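Local coordinates for aspartate aminotransferase, mitochondrial (Trypanosoma brucei brucei, PDB 4W5K), which probably catalyses the pyridoxal phosphate-dependent transfer of an amino group between L-aspartate and 2-oxoglutarate, working as a homodimer, at residues 231-243 with 252-264. The protein carries 1 engineered substitution. Residues are numbered along the deposited sequence; the frame is centred on the assembly and turned at random.
Sequences VDMVPNLIVAQSF and HRCGALHISTASA. With PLP (pyridoxal-5'-phosphate), chain C.
With OG held between its own backbone N and carbonyl carbon (chi1 67°), S260 offers its hydroxyl to the residue just before the partner strand, and L237 N donates to S260 OG at 2.8 Å. One residue earlier, N236 carries CG beside its backbone N (chi1 -56°), which turns the amide back so that ND2 reaches a lone pair of S260 O at 2.9 Å. These bonds close one end of an antiparallel pair, strands 238-242 and 255-260, within the large mixed sheet of the fold type I aminotransferase domain. S260 OG and V231 O also share a water, 2.7 Å from S260 OG, tying the preceding turn to the strand end.

Along the strands, V239 pairs with H258 and Q241 with A256, both hydrogen-bonded pairs. On the face bearing I238, A240, L257 and I259, the side chains of I238 and L257 run side by side, CG2 of the former 3.6 Å from CD1 of the latter, and helix 99-110 covers A240 and L257. On the face of V239 and Q241, H258 ND1 is hydrogen-bonded to S94 OG on strand 92-97, and F80 packs against the H258 ring edge-to-face. Further along, C254 SG lies obliquely to the F243 ring, 3.8 Å from CD2.

The cofactor phosphate lies beside this end, on the face of S242, as in other fold type I aminotransferases. R253 sets its guanidinium edge-on to it, NH2 donating almost straight to O2P (173°) and NH1 to O1P, while NH2 is also hydrogen-bonded to Y282 O of the second subunit. From the neighbouring strand, S242 OG donates to PLP O3P at 2.6 Å.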
# COMPACT_ATOMS: atom_id res chain seq x y z
N VAL A 231 -26.67 -5.71 -6.13
CA VAL A 231 -25.89 -6.10 -7.32
C VAL A 231 -26.82 -6.53 -8.48
O VAL A 231 -26.44 -6.45 -9.65
CB VAL A 231 -24.84 -7.19 -6.98
CG1 VAL A 231 -25.50 -8.55 -6.79
CG2 VAL A 231 -23.74 -7.25 -8.06
N ASP A 232 -28.06 -6.92 -8.16
CA ASP A 232 -29.04 -7.28 -9.20
C ASP A 232 -29.95 -6.12 -9.64
O ASP A 232 -30.75 -6.28 -10.55
CB ASP A 232 -29.95 -8.43 -8.73
CG ASP A 232 -29.36 -9.23 -7.58
OD1 ASP A 232 -29.54 -8.83 -6.42
OD2 ASP A 232 -28.71 -10.28 -7.85
N MET A 233 -29.83 -4.97 -8.98
CA MET A 233 -30.80 -3.89 -9.18
C MET A 233 -30.29 -2.75 -10.05
O MET A 233 -31.08 -1.98 -10.61
CB MET A 233 -31.21 -3.32 -7.83
CG MET A 233 -31.89 -4.32 -6.95
SD MET A 233 -32.29 -3.55 -5.36
CE MET A 233 -33.52 -2.38 -5.91
N VAL A 234 -28.97 -2.63 -10.14
CA VAL A 234 -28.34 -1.51 -10.82
C VAL A 234 -27.27 -2.03 -11.79
O VAL A 234 -26.72 -3.11 -11.58
CB VAL A 234 -27.71 -0.51 -9.81
CG1 VAL A 234 -28.78 0.02 -8.84
CG2 VAL A 234 -26.54 -1.15 -9.02
N PRO A 235 -26.98 -1.26 -12.85
CA PRO A 235 -25.95 -1.58 -13.85
C PRO A 235 -24.55 -1.67 -13.24
O PRO A 235 -23.81 -2.60 -13.55
CB PRO A 235 -26.04 -0.42 -14.84
CG PRO A 235 -27.44 0.09 -14.69
CD PRO A 235 -27.76 -0.08 -13.23
N ASN A 236 -24.19 -0.71 -12.39
CA ASN A 236 -22.89 -0.72 -11.73
C ASN A 236 -23.01 -0.51 -10.24
O ASN A 236 -23.59 0.49 -9.80
CB ASN A 236 -21.97 0.37 -12.31
CG ASN A 236 -21.79 0.27 -13.81
OD1 ASN A 236 -22.41 1.01 -14.57
ND2 ASN A 236 -20.94 -0.65 -14.24
N LEU A 237 -22.44 -1.44 -9.47
CA LEU A 237 -22.26 -1.34 -8.03
C LEU A 237 -20.76 -1.40 -7.67
O LEU A 237 -20.04 -2.21 -8.24
CB LEU A 237 -23.01 -2.47 -7.32
CG LEU A 237 -22.54 -2.86 -5.91
CD1 LEU A 237 -23.02 -1.81 -4.88
CD2 LEU A 237 -23.07 -4.25 -5.52
N ILE A 238 -20.31 -0.55 -6.75
CA ILE A 238 -18.92 -0.59 -6.27
C ILE A 238 -18.94 -1.06 -4.82
O ILE A 238 -19.78 -0.62 -4.05
CB ILE A 238 -18.23 0.78 -6.34
CG1 ILE A 238 -18.38 1.38 -7.74
CG2 ILE A 238 -16.72 0.67 -5.98
CD1 ILE A 238 -19.29 2.56 -7.77
N VAL A 239 -18.00 -1.94 -4.46
CA VAL A 239 -17.89 -2.38 -3.07
C VAL A 239 -16.44 -2.29 -2.61
O VAL A 239 -15.56 -2.87 -3.27
CB VAL A 239 -18.37 -3.84 -2.87
CG1 VAL A 239 -18.30 -4.21 -1.37
CG2 VAL A 239 -19.81 -4.02 -3.38
N ALA A 240 -16.19 -1.56 -1.52
CA ALA A 240 -14.87 -1.51 -0.89
C ALA A 240 -14.93 -2.42 0.32
O ALA A 240 -15.72 -2.19 1.24
CB ALA A 240 -14.51 -0.08 -0.46
N GLN A 241 -14.13 -3.48 0.29
CA GLN A 241 -14.22 -4.55 1.28
C GLN A 241 -12.95 -4.61 2.14
O GLN A 241 -11.85 -4.82 1.62
CB GLN A 241 -14.48 -5.89 0.55
CG GLN A 241 -14.46 -7.13 1.41
CD GLN A 241 -14.69 -8.38 0.59
OE1 GLN A 241 -14.26 -8.45 -0.57
NE2 GLN A 241 -15.32 -9.40 1.19
N SER A 242 -13.10 -4.43 3.45
CA SER A 242 -11.96 -4.48 4.38
C SER A 242 -11.86 -5.80 5.13
O SER A 242 -12.86 -6.33 5.62
CB SER A 242 -12.06 -3.33 5.40
OG SER A 242 -11.05 -3.45 6.39
N PHE A 243 -10.63 -6.32 5.25
CA PHE A 243 -10.38 -7.48 6.08
C PHE A 243 -9.68 -7.13 7.38
O PHE A 243 -9.26 -8.02 8.14
CB PHE A 243 -9.58 -8.52 5.27
CG PHE A 243 -10.37 -9.06 4.12
CD1 PHE A 243 -11.52 -9.81 4.35
CD2 PHE A 243 -10.05 -8.74 2.81
CE1 PHE A 243 -12.29 -10.27 3.29
CE2 PHE A 243 -10.81 -9.22 1.74
CZ PHE A 243 -11.93 -9.98 1.98
N HIS A 252 -1.77 -5.14 8.42
CA HIS A 252 -1.22 -5.82 7.25
C HIS A 252 -1.80 -5.31 5.91
O HIS A 252 -1.29 -5.66 4.83
CB HIS A 252 -1.39 -7.33 7.41
CG HIS A 252 -0.45 -7.92 8.41
ND1 HIS A 252 0.92 -7.83 8.28
CD2 HIS A 252 -0.67 -8.60 9.56
CE1 HIS A 252 1.50 -8.45 9.30
NE2 HIS A 252 0.55 -8.93 10.09
N ARG A 253 -2.83 -4.47 6.02
CA ARG A 253 -3.43 -3.69 4.92
C ARG A 253 -4.01 -4.58 3.84
O ARG A 253 -3.52 -4.60 2.69
CB ARG A 253 -2.39 -2.73 4.31
CG ARG A 253 -1.59 -1.90 5.33
CD ARG A 253 -2.50 -1.23 6.40
NE ARG A 253 -3.41 -0.25 5.82
CZ ARG A 253 -4.74 -0.29 5.92
NH1 ARG A 253 -5.34 -1.27 6.59
NH2 ARG A 253 -5.48 0.65 5.33
N CYS A 254 -5.10 -5.26 4.19
CA CYS A 254 -5.69 -6.26 3.34
C CYS A 254 -7.15 -5.91 3.07
O CYS A 254 -7.94 -5.78 4.01
CB CYS A 254 -5.61 -7.64 4.00
SG CYS A 254 -6.22 -8.99 3.01
N GLY A 255 -7.47 -5.73 1.80
CA GLY A 255 -8.86 -5.51 1.38
C GLY A 255 -9.06 -5.89 -0.08
O GLY A 255 -8.11 -6.36 -0.75
N ALA A 256 -10.28 -5.69 -0.58
CA ALA A 256 -10.56 -5.89 -2.01
C ALA A 256 -11.58 -4.85 -2.48
O ALA A 256 -12.36 -4.30 -1.70
CB ALA A 256 -11.09 -7.33 -2.27
N LEU A 257 -11.56 -4.62 -3.78
CA LEU A 257 -12.45 -3.72 -4.48
C LEU A 257 -13.21 -4.50 -5.54
O LEU A 257 -12.62 -5.31 -6.24
CB LEU A 257 -11.65 -2.58 -5.11
CG LEU A 257 -12.39 -1.67 -6.10
CD1 LEU A 257 -13.49 -0.90 -5.37
CD2 LEU A 257 -11.39 -0.70 -6.68
N HIS A 258 -14.52 -4.24 -5.69
CA HIS A 258 -15.35 -4.96 -6.65
C HIS A 258 -16.20 -3.95 -7.40
O HIS A 258 -16.79 -3.08 -6.74
CB HIS A 258 -16.29 -5.97 -5.96
CG HIS A 258 -15.58 -6.88 -5.00
ND1 HIS A 258 -14.79 -7.94 -5.41
CD2 HIS A 258 -15.55 -6.89 -3.65
CE1 HIS A 258 -14.31 -8.56 -4.35
NE2 HIS A 258 -14.75 -7.94 -3.26
N ILE A 259 -16.23 -4.03 -8.72
CA ILE A 259 -17.16 -3.22 -9.52
C ILE A 259 -17.97 -4.12 -10.45
O ILE A 259 -17.43 -4.78 -11.33
CB ILE A 259 -16.45 -2.14 -10.39
CG1 ILE A 259 -15.48 -1.29 -9.56
CG2 ILE A 259 -17.52 -1.30 -11.14
CD1 ILE A 259 -14.02 -1.79 -9.64
N SER A 260 -19.28 -4.12 -10.29
CA SER A 260 -20.12 -4.88 -11.21
C SER A 260 -20.35 -4.10 -12.50
O SER A 260 -20.34 -2.88 -12.50
CB SER A 260 -21.46 -5.26 -10.59
OG SER A 260 -22.25 -4.11 -10.35
N THR A 261 -20.52 -4.84 -13.58
CA THR A 261 -20.70 -4.28 -14.91
C THR A 261 -21.71 -5.11 -15.69
O THR A 261 -22.22 -6.12 -15.21
CB THR A 261 -19.37 -4.24 -15.71
OG1 THR A 261 -19.00 -5.58 -16.09
CG2 THR A 261 -18.28 -3.59 -14.91
N ALA A 262 -22.01 -4.69 -16.91
CA ALA A 262 -22.99 -5.42 -17.70
C ALA A 262 -22.48 -6.74 -18.29
O ALA A 262 -23.28 -7.56 -18.73
CB ALA A 262 -23.50 -4.53 -18.83
N SER A 263 -21.17 -6.97 -18.30
CA SER A 263 -20.67 -8.13 -19.05
C SER A 263 -19.25 -8.48 -18.65
O SER A 263 -18.56 -7.67 -18.05
CB SER A 263 -20.74 -7.87 -20.55
OG SER A 263 -19.78 -6.89 -20.97
N ALA A 264 -18.82 -9.69 -18.99
CA ALA A 264 -17.44 -10.05 -18.66
C ALA A 264 -16.45 -9.16 -19.44
O ALA A 264 -15.40 -8.83 -18.91
CB ALA A 264 -17.17 -11.53 -18.94
N1 PLP C . -14.30 2.52 6.08
C2 PLP C . -14.81 2.47 7.36
C2A PLP C . -16.26 2.77 7.55
C3 PLP C . -13.99 2.16 8.44
O3 PLP C . -14.47 2.12 9.72
C4 PLP C . -12.64 1.88 8.22
C4A PLP C . -11.84 1.32 9.36
O4A PLP C . -11.46 2.08 10.25
C5 PLP C . -12.12 1.93 6.93
C6 PLP C . -12.96 2.24 5.86
C5A PLP C . -10.65 1.66 6.67
O4P PLP C . -10.37 0.29 6.74
P PLP C . -8.97 -0.29 6.38
O1P PLP C . -8.10 -0.36 7.61
O2P PLP C . -8.32 0.56 5.32
O3P PLP C . -9.26 -1.68 5.86
O HOH W 1 -24.80 -4.53 -11.03